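Local coordinates for neurogenic locus protein delta (Drosophila melanogaster, PDB 7ALK) that acts as a ligand for the Notch receptor, a signal needed to separate neural from epidermal cell lineages in the developing ectoderm, at residues Q59-T67 with I92-T103; H15-S25 with T32-K40. All blocks are in the same frame, centred on the assembly; numbering follows the deposited sequence.

Interaction 1: residues Q59-T67 with I92-T103; sequences QCTYGDVIT and IQFPFSFSWPGT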
loop_
_atom_site.group_PDB
_atom_site.type_symbol
_atom_site.label_atom_id
_atom_site.label_comp_id
_atom_site.label_asym_id
_atom_site.label_seq_id
_atom_site.Cartn_x
_atom_site.Cartn_y
_atom_site.Cartn_z
ATOM N N GLN A 59 -2.693 -18.076 -10.944
ATOM C CA GLN A 59 -2.060 -16.856 -11.419
ATOM C C GLN A 59 -2.020 -15.791 -10.329
ATOM O O GLN A 59 -2.909 -15.706 -9.477
ATOM C CB GLN A 59 -2.794 -16.311 -12.649
ATOM C CG GLN A 59 -4.216 -15.812 -12.390
ATOM C CD GLN A 59 -5.237 -16.934 -12.247
ATOM O OE1 GLN A 59 -4.883 -18.108 -12.147
ATOM N NE2 GLN A 59 -6.515 -16.568 -12.235
ATOM N N CYS A 60 -0.968 -14.975 -10.367
ATOM C CA CYS A 60 -0.833 -13.818 -9.484
ATOM C C CYS A 60 -1.605 -12.664 -10.109
ATOM O O CYS A 60 -1.093 -11.922 -10.949
ATOM C CB CYS A 60 0.634 -13.463 -9.275
ATOM S SG CYS A 60 1.682 -14.833 -8.730
ATOM N N THR A 61 -2.863 -12.510 -9.689
ATOM C CA THR A 61 -3.741 -11.534 -10.325
ATOM C C THR A 61 -3.319 -10.099 -10.031
ATOM O O THR A 61 -3.580 -9.203 -10.840
ATOM C CB THR A 61 -5.188 -11.758 -9.880
ATOM O OG1 THR A 61 -5.361 -11.269 -8.544
ATOM C CG2 THR A 61 -5.532 -13.242 -9.921
ATOM N N TYR A 62 -2.675 -9.856 -8.890
ATOM C CA TYR A 62 -2.247 -8.502 -8.556
ATOM C C TYR A 62 -0.830 -8.198 -9.031
ATOM O O TYR A 62 -0.578 -7.109 -9.557
ATOM C CB TYR A 62 -2.342 -8.267 -7.047
ATOM C CG TYR A 62 -3.752 -8.251 -6.498
ATOM C CD1 TYR A 62 -4.497 -7.079 -6.483
ATOM C CD2 TYR A 62 -4.333 -9.405 -5.984
ATOM C CE1 TYR A 62 -5.783 -7.057 -5.977
ATOM C CE2 TYR A 62 -5.618 -9.392 -5.476
ATOM C CZ TYR A 62 -6.338 -8.217 -5.476
ATOM O OH TYR A 62 -7.618 -8.200 -4.971
ATOM N N GLY A 63 0.103 -9.126 -8.854
ATOM C CA GLY A 63 1.470 -8.874 -9.268
ATOM C C GLY A 63 2.368 -10.051 -8.948
ATOM O O GLY A 63 2.061 -10.886 -8.091
ATOM N N ASP A 64 3.502 -10.092 -9.663
ATOM C CA ASP A 64 4.537 -11.119 -9.508
ATOM C C ASP A 64 5.879 -10.383 -9.519
ATOM O O ASP A 64 6.584 -10.341 -10.529
ATOM C CB ASP A 64 4.445 -12.175 -10.610
ATOM C CG ASP A 64 5.445 -13.304 -10.432
ATOM O OD1 ASP A 64 6.159 -13.325 -9.406
ATOM O OD2 ASP A 64 5.515 -14.176 -11.324
ATOM N N VAL A 65 6.231 -9.797 -8.377
ATOM C CA VAL A 65 7.395 -8.924 -8.263
ATOM C C VAL A 65 8.627 -9.746 -7.905
ATOM O O VAL A 65 8.572 -10.644 -7.056
ATOM C CB VAL A 65 7.141 -7.816 -7.225
ATOM C CG1 VAL A 65 8.382 -6.956 -7.038
ATOM C CG2 VAL A 65 5.966 -6.958 -7.652
ATOM N N ILE A 66 9.745 -9.433 -8.555
ATOM C CA ILE A 66 11.035 -10.056 -8.281
ATOM C C ILE A 66 11.973 -8.979 -7.755
ATOM O O ILE A 66 12.043 -7.880 -8.318
ATOM C CB ILE A 66 11.617 -10.732 -9.536
ATOM C CG1 ILE A 66 11.050 -12.141 -9.695
ATOM C CG2 ILE A 66 13.131 -10.792 -9.465
ATOM C CD1 ILE A 66 11.745 -12.949 -10.764
ATOM N N THR A 67 12.691 -9.294 -6.678
ATOM C CA THR A 67 13.594 -8.392 -5.977
ATOM C C THR A 67 15.046 -8.708 -6.314
ATOM O O THR A 67 15.423 -9.882 -6.395
ATOM C CB THR A 67 13.392 -8.508 -4.465
ATOM O OG1 THR A 67 11.991 -8.509 -4.168
ATOM C CG2 THR A 67 14.047 -7.347 -3.744
ATOM N N ILE A 92 6.562 -2.584 -1.172
ATOM C CA ILE A 92 6.175 -3.007 -2.512
ATOM C C ILE A 92 4.682 -2.760 -2.679
ATOM O O ILE A 92 3.884 -3.129 -1.810
ATOM C CB ILE A 92 6.521 -4.487 -2.740
ATOM C CG1 ILE A 92 7.966 -4.766 -2.327
ATOM C CG2 ILE A 92 6.299 -4.870 -4.193
ATOM C CD1 ILE A 92 8.367 -6.218 -2.448
ATOM N N GLN A 93 4.299 -2.141 -3.792
ATOM C CA GLN A 93 2.926 -1.710 -4.018
ATOM C C GLN A 93 2.303 -2.486 -5.170
ATOM O O GLN A 93 2.861 -2.527 -6.272
ATOM C CB GLN A 93 2.863 -0.211 -4.311
ATOM C CG GLN A 93 3.264 0.669 -3.142
ATOM C CD GLN A 93 2.918 2.125 -3.368
ATOM O OE1 GLN A 93 2.375 2.490 -4.411
ATOM N NE2 GLN A 93 3.229 2.968 -2.390
ATOM N N PHE A 94 1.143 -3.091 -4.910
ATOM C CA PHE A 94 0.326 -3.725 -5.941
ATOM C C PHE A 94 -0.964 -2.932 -6.100
ATOM O O PHE A 94 -1.912 -3.125 -5.322
ATOM C CB PHE A 94 0.018 -5.182 -5.583
ATOM C CG PHE A 94 1.231 -5.999 -5.244
ATOM C CD1 PHE A 94 1.721 -6.039 -3.949
ATOM C CD2 PHE A 94 1.875 -6.738 -6.222
ATOM C CE1 PHE A 94 2.836 -6.796 -3.639
ATOM C CE2 PHE A 94 2.987 -7.496 -5.918
ATOM C CZ PHE A 94 3.469 -7.524 -4.626
ATOM N N PRO A 95 -1.057 -2.035 -7.077
ATOM C CA PRO A 95 -2.259 -1.211 -7.214
ATOM C C PRO A 95 -3.391 -1.961 -7.902
ATOM O O PRO A 95 -3.194 -2.984 -8.561
ATOM C CB PRO A 95 -1.777 -0.037 -8.072
ATOM C CG PRO A 95 -0.722 -0.642 -8.935
ATOM C CD PRO A 95 -0.046 -1.709 -8.098
ATOM N N PHE A 96 -4.598 -1.424 -7.732
ATOM C CA PHE A 96 -5.785 -1.956 -8.383
ATOM C C PHE A 96 -6.685 -0.798 -8.791
ATOM O O PHE A 96 -6.504 0.342 -8.357
ATOM C CB PHE A 96 -6.532 -2.951 -7.480
ATOM C CG PHE A 96 -6.773 -2.454 -6.082
ATOM C CD1 PHE A 96 -5.845 -2.682 -5.080
ATOM C CD2 PHE A 96 -7.944 -1.785 -5.761
ATOM C CE1 PHE A 96 -6.068 -2.234 -3.790
ATOM C CE2 PHE A 96 -8.173 -1.337 -4.472
ATOM C CZ PHE A 96 -7.234 -1.560 -3.486
ATOM N N SER A 97 -7.660 -1.100 -9.650
ATOM C CA SER A 97 -8.597 -0.102 -10.150
ATOM C C SER A 97 -10.048 -0.481 -9.886
ATOM O O SER A 97 -10.957 0.184 -10.396
ATOM C CB SER A 97 -8.382 0.128 -11.650
ATOM O OG SER A 97 -7.064 0.577 -11.913
ATOM N N PHE A 98 -10.288 -1.528 -9.107
ATOM C CA PHE A 98 -11.623 -1.999 -8.773
ATOM C C PHE A 98 -11.850 -1.845 -7.272
ATOM O O PHE A 98 -10.997 -1.338 -6.539
ATOM C CB PHE A 98 -11.809 -3.455 -9.210
ATOM C CG PHE A 98 -10.614 -4.327 -8.937
ATOM C CD1 PHE A 98 -10.430 -4.901 -7.690
ATOM C CD2 PHE A 98 -9.673 -4.566 -9.925
ATOM C CE1 PHE A 98 -9.331 -5.703 -7.434
ATOM C CE2 PHE A 98 -8.571 -5.365 -9.675
ATOM C CZ PHE A 98 -8.400 -5.934 -8.427
ATOM N N SER A 99 -13.018 -2.286 -6.817
ATOM C CA SER A 99 -13.297 -2.296 -5.388
ATOM C C SER A 99 -12.445 -3.362 -4.713
ATOM O O SER A 99 -12.325 -4.481 -5.219
ATOM C CB SER A 99 -14.780 -2.556 -5.137
ATOM O OG SER A 99 -15.590 -1.666 -5.885
ATOM N N TRP A 100 -11.842 -3.012 -3.582
ATOM C CA TRP A 100 -11.007 -3.963 -2.864
ATOM C C TRP A 100 -11.854 -5.137 -2.392
ATOM O O TRP A 100 -12.780 -4.939 -1.589
ATOM C CB TRP A 100 -10.316 -3.299 -1.677
ATOM C CG TRP A 100 -9.536 -4.272 -0.850
ATOM C CD1 TRP A 100 -9.802 -4.657 0.429
ATOM C CD2 TRP A 100 -8.373 -5.000 -1.256
ATOM N NE1 TRP A 100 -8.869 -5.574 0.851
ATOM C CE2 TRP A 100 -7.981 -5.802 -0.166
ATOM C CE3 TRP A 100 -7.619 -5.048 -2.433
ATOM C CZ2 TRP A 100 -6.872 -6.644 -0.220
ATOM C CZ3 TRP A 100 -6.519 -5.884 -2.485
ATOM C CH2 TRP A 100 -6.154 -6.670 -1.385
ATOM N N PRO A 101 -11.579 -6.363 -2.848
ATOM C CA PRO A 101 -12.447 -7.502 -2.510
ATOM C C PRO A 101 -12.459 -7.869 -1.034
ATOM O O PRO A 101 -13.208 -8.774 -0.650
ATOM C CB PRO A 101 -11.859 -8.648 -3.350
ATOM C CG PRO A 101 -11.057 -7.978 -4.421
ATOM C CD PRO A 101 -10.504 -6.748 -3.778
ATOM N N GLY A 102 -11.660 -7.211 -0.194
ATOM C CA GLY A 102 -11.594 -7.535 1.214
ATOM C C GLY A 102 -10.833 -8.797 1.549
ATOM O O GLY A 102 -10.452 -8.984 2.710
ATOM N N THR A 103 -10.599 -9.671 0.576
ATOM C CA THR A 103 -9.847 -10.898 0.772
ATOM C C THR A 103 -8.675 -10.932 -0.200
ATOM O O THR A 103 -8.697 -10.288 -1.253
ATOM C CB THR A 103 -10.734 -12.136 0.571
ATOM O OG1 THR A 103 -11.307 -12.105 -0.741
ATOM C CG2 THR A 103 -11.850 -12.167 1.602
#
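Tyr-62 reaches across with its whole side chain and sets its phenol among three residues of the loop 96-101, yet no hydrogen bond joins the two segments. Its hydroxyl meets carbon. Tyr-62 OH lies 3.4 Å from Pro-101 CD, in the plane of the Phe-98 ring at its edge. Tyr-62 CE1 touches two aromatics. Tyr-62 CE1 is 3.8 Å from Phe-98 CZ, and the same Tyr-62 CE1 is 3.8 Å from Trp-100 CZ3. The planes of Tyr-62 and Trp-100 are inclined at 47°, an oblique aromatic pair. Trp-100 is held from elsewhere, since its NE1 bonds to Leu-136 O. CG of Tyr-62 stands anti to its own carbonyl carbon (chi1 -67°), which sends the ring out toward Pro-101 and lays it beside His-49. With an alanine here the phenol is gone, and a gap would probably open between Phe-98, Trp-100 and Pro-101.

This is the C2-like domain of the ligand, a beta sandwich. Strand 63-66 belongs to the four-stranded sheet and strand 92-95 to the other sheet. The strand axes run nearly antiparallel, 8.6 Å apart at closest approach, and face each other through side chains. Tyr-62 and Gly-63 both pair with Leu-47 in a classic beta bulge.

The Phe-94 ring packs against the bulge. Phe-94 CD2 is 3.7 Å from Gly-63 CA, which sits at the ring edge. Further along, Val-65 CG2 touches Phe-94 CE2 at 3.5 Å. The side chains of Val-65 and Ile-92 pass alongside one another, pointing opposite ways, with Val-65 CG2 4.1 Å from Ile-92 CG2. Phe-94 also packs on Val-45 and Phe-4, one from each sheet.

Interaction 2: residues H15-S25 with T32-K40; sequences HGRDNEGRCCS and TGKCLGSCK
Two disulfides join the segments covalently, Cys-23 to Cys-35 and Cys-24 to Cys-39. Neighbouring cysteines of 15-25 thus take partners four residues apart in 32-40. The C-S-S-C torsions have opposite signs, 91° for Cys-23 to Cys-35 and -92° for Cys-24 to Cys-39. The two ends of the Cys-24 to Cys-39 bridge leave their backbones differently: SG of Cys-39 lies anti to its backbone N (chi1 -152°), SG of Cys-24 anti to its carbonyl carbon.

Both segments belong to the long loop between strands 3-12 and 40-48 of the C2-like domain. It has no regular helix or strand here. Cys-39 rests on His-112 and Ile-127 of the four-stranded sheet, which ties the cross-linked loop to the sandwich.

The hydrogen bonds across the contact are weak. The extended Arg-17 side chain brings NH2 3.1 Å from Gly-33 O, which lies at the edge of the guanidinium. Ser-25 OG donates to Leu-36 O, also at 3.1 Å.

Lys-34 bends back at chi2 and chi3, and its NZ comes 3.0 Å from His-15 ND1, oblique to the imidazole. Gly-16 CA and Cys-39 CB, 4.1 Å apart, are in van der Waals packing.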
loop_
_atom_site.group_PDB
_atom_site.type_symbol
_atom_site.label_atom_id
_atom_site.label_comp_id
_atom_site.label_asym_id
_atom_site.label_seq_id
_atom_site.Cartn_x
_atom_site.Cartn_y
_atom_site.Cartn_z
ATOM N N HIS A 15 22.948 -18.473 9.940
ATOM C CA HIS A 15 23.683 -19.681 9.599
ATOM C C HIS A 15 23.927 -19.830 8.103
ATOM O O HIS A 15 24.749 -20.664 7.707
ATOM C CB HIS A 15 22.934 -20.912 10.117
ATOM C CG HIS A 15 22.765 -20.937 11.605
ATOM N ND1 HIS A 15 23.429 -20.068 12.443
ATOM C CD2 HIS A 15 22.008 -21.723 12.404
ATOM C CE1 HIS A 15 23.088 -20.317 13.695
ATOM N NE2 HIS A 15 22.227 -21.319 13.699
ATOM N N GLY A 16 23.243 -19.047 7.270
ATOM C CA GLY A 16 23.385 -19.158 5.831
ATOM C C GLY A 16 22.970 -20.517 5.308
ATOM O O GLY A 16 23.699 -21.135 4.528
ATOM N N ARG A 17 21.800 -20.989 5.724
ATOM C CA ARG A 17 21.350 -22.340 5.423
ATOM C C ARG A 17 20.152 -22.313 4.474
ATOM O O ARG A 17 19.702 -21.258 4.021
ATOM C CB ARG A 17 21.025 -23.094 6.714
ATOM C CG ARG A 17 22.250 -23.352 7.572
ATOM C CD ARG A 17 21.943 -24.230 8.773
ATOM N NE ARG A 17 23.122 -24.408 9.612
ATOM C CZ ARG A 17 24.067 -25.313 9.394
ATOM N NH1 ARG A 17 24.003 -26.146 8.369
ATOM N NH2 ARG A 17 25.105 -25.381 10.224
ATOM N N ASP A 18 19.636 -23.503 4.185
ATOM C CA ASP A 18 18.676 -23.736 3.116
ATOM C C ASP A 18 17.365 -24.253 3.697
ATOM O O ASP A 18 17.280 -24.634 4.867
ATOM C CB ASP A 18 19.252 -24.734 2.097
ATOM C CG ASP A 18 18.493 -24.755 0.783
ATOM O OD1 ASP A 18 17.280 -24.463 0.777
ATOM O OD2 ASP A 18 19.119 -25.071 -0.251
ATOM N N ASN A 19 16.329 -24.255 2.851
ATOM C CA ASN A 19 15.047 -24.838 3.233
ATOM C C ASN A 19 15.185 -26.315 3.576
ATOM O O ASN A 19 14.457 -26.825 4.436
ATOM C CB ASN A 19 14.034 -24.652 2.102
ATOM C CG ASN A 19 12.599 -24.661 2.590
ATOM O OD1 ASN A 19 12.315 -25.081 3.712
ATOM N ND2 ASN A 19 11.685 -24.197 1.746
ATOM N N GLU A 20 16.107 -27.013 2.919
ATOM C CA GLU A 20 16.346 -28.427 3.161
ATOM C C GLU A 20 17.401 -28.678 4.231
ATOM O O GLU A 20 17.703 -29.840 4.521
ATOM C CB GLU A 20 16.754 -29.119 1.857
ATOM C CG GLU A 20 17.992 -28.525 1.203
ATOM C CD GLU A 20 18.278 -29.127 -0.157
ATOM O OE1 GLU A 20 17.657 -30.158 -0.492
ATOM O OE2 GLU A 20 19.121 -28.572 -0.892
ATOM N N GLY A 21 17.972 -27.624 4.821
ATOM C CA GLY A 21 18.932 -27.739 5.898
ATOM C C GLY A 21 20.362 -27.445 5.487
ATOM O O GLY A 21 21.149 -26.971 6.316
ATOM N N ARG A 22 20.713 -27.715 4.231
ATOM C CA ARG A 22 22.069 -27.495 3.753
ATOM C C ARG A 22 22.359 -25.991 3.710
ATOM O O ARG A 22 21.534 -25.160 4.092
ATOM C CB ARG A 22 22.253 -28.161 2.389
ATOM C CG ARG A 22 23.703 -28.329 1.931
ATOM C CD ARG A 22 23.810 -29.186 0.681
ATOM N NE ARG A 22 24.808 -28.666 -0.247
ATOM C CZ ARG A 22 25.872 -29.341 -0.656
ATOM N NH1 ARG A 22 26.115 -30.573 -0.237
ATOM N NH2 ARG A 22 26.718 -28.766 -1.508
ATOM N N CYS A 23 23.553 -25.631 3.254
ATOM C CA CYS A 23 23.961 -24.239 3.171
ATOM C C CYS A 23 23.891 -23.743 1.732
ATOM O O CYS A 23 24.059 -24.509 0.780
ATOM C CB CYS A 23 25.373 -24.053 3.722
ATOM S SG CYS A 23 25.455 -24.204 5.513
ATOM N N CYS A 24 23.642 -22.440 1.589
ATOM C CA CYS A 24 23.485 -21.849 0.265
ATOM C C CYS A 24 24.783 -21.910 -0.530
ATOM O O CYS A 24 24.766 -22.163 -1.742
ATOM C CB CYS A 24 23.002 -20.406 0.396
ATOM S SG CYS A 24 21.873 -20.132 1.783
ATOM N N SER A 25 25.919 -21.683 0.131
ATOM C CA SER A 25 27.200 -21.735 -0.564
ATOM C C SER A 25 27.646 -23.167 -0.824
ATOM O O SER A 25 28.414 -23.410 -1.762
ATOM C CB SER A 25 28.261 -20.985 0.240
ATOM O OG SER A 25 29.414 -20.728 -0.545
ATOM N N THR A 32 33.146 -28.342 14.057
ATOM C CA THR A 32 32.067 -27.395 14.325
ATOM C C THR A 32 30.813 -27.730 13.524
ATOM O O THR A 32 30.092 -28.678 13.852
ATOM C CB THR A 32 32.517 -25.963 14.018
ATOM O OG1 THR A 32 32.545 -25.761 12.600
ATOM C CG2 THR A 32 33.907 -25.710 14.579
ATOM N N GLY A 33 30.554 -26.959 12.472
ATOM C CA GLY A 33 29.382 -27.161 11.645
ATOM C C GLY A 33 28.993 -25.918 10.873
ATOM O O GLY A 33 28.180 -25.984 9.946
ATOM N N LYS A 34 29.569 -24.778 11.250
ATOM C CA LYS A 34 29.280 -23.525 10.570
ATOM C C LYS A 34 29.743 -23.589 9.116
ATOM O O LYS A 34 30.590 -24.402 8.738
ATOM C CB LYS A 34 29.953 -22.357 11.291
ATOM C CG LYS A 34 29.637 -22.284 12.779
ATOM C CD LYS A 34 28.164 -21.988 13.028
ATOM C CE LYS A 34 27.785 -20.603 12.529
ATOM N NZ LYS A 34 26.414 -20.214 12.957
ATOM N N CYS A 35 29.176 -22.712 8.296
ATOM C CA CYS A 35 29.385 -22.747 6.856
ATOM C C CYS A 35 30.222 -21.555 6.404
ATOM O O CYS A 35 30.620 -20.697 7.198
ATOM C CB CYS A 35 28.044 -22.788 6.125
ATOM S SG CYS A 35 27.428 -24.461 5.887
ATOM N N LEU A 36 30.488 -21.514 5.099
ATOM C CA LEU A 36 31.383 -20.528 4.507
ATOM C C LEU A 36 30.799 -20.066 3.183
ATOM O O LEU A 36 30.631 -20.877 2.268
ATOM C CB LEU A 36 32.781 -21.116 4.291
ATOM C CG LEU A 36 33.544 -21.606 5.522
ATOM C CD1 LEU A 36 34.688 -22.522 5.114
ATOM C CD2 LEU A 36 34.052 -20.429 6.336
ATOM N N GLY A 37 30.499 -18.773 3.074
ATOM C CA GLY A 37 30.046 -18.221 1.811
ATOM C C GLY A 37 28.821 -17.332 1.899
ATOM O O GLY A 37 28.553 -16.552 0.979
ATOM N N SER A 38 28.065 -17.455 2.993
ATOM C CA SER A 38 26.857 -16.669 3.239
ATOM C C SER A 38 25.777 -16.929 2.193
ATOM O O SER A 38 25.996 -17.664 1.224
ATOM C CB SER A 38 27.185 -15.174 3.301
ATOM O OG SER A 38 27.448 -14.650 2.010
ATOM N N CYS A 39 24.605 -16.325 2.381
ATOM C CA CYS A 39 23.428 -16.585 1.556
ATOM C C CYS A 39 22.973 -15.284 0.909
ATOM O O CYS A 39 22.382 -14.429 1.576
ATOM C CB CYS A 39 22.309 -17.198 2.396
ATOM S SG CYS A 39 21.173 -18.253 1.479
ATOM N N LYS A 40 23.236 -15.140 -0.389
ATOM C CA LYS A 40 22.858 -13.940 -1.129
ATOM C C LYS A 40 21.358 -13.990 -1.402
ATOM O O LYS A 40 20.902 -14.733 -2.277
ATOM C CB LYS A 40 23.663 -13.843 -2.421
ATOM C CG LYS A 40 25.144 -14.133 -2.226
ATOM C CD LYS A 40 26.022 -13.284 -3.132
ATOM C CE LYS A 40 26.003 -11.826 -2.708
ATOM N NZ LYS A 40 26.875 -10.978 -3.565
#

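Overall arrangement
Interactions 1 and 2 lie in the same C2-like domain, in series along the chain. Interaction 2 closes at residue 40, before interaction 1 opens at 59. Their centres are 33 Å apart and their nearest atoms about 8 Å apart, so they do not touch. Strand 40-48 connects them: it leaves the disulfide-linked loop and then pairs with strand 63-72. The centre of interaction 1, which joins the two sheets, is about 10 Å from the centre of the chain, and that of interaction 2 about 34 Å. Glycan sugars stand off from both: a bound NAG is about 12 Å from the Val-65 side chain, and a fucose about 11 Å from that of Ser-38.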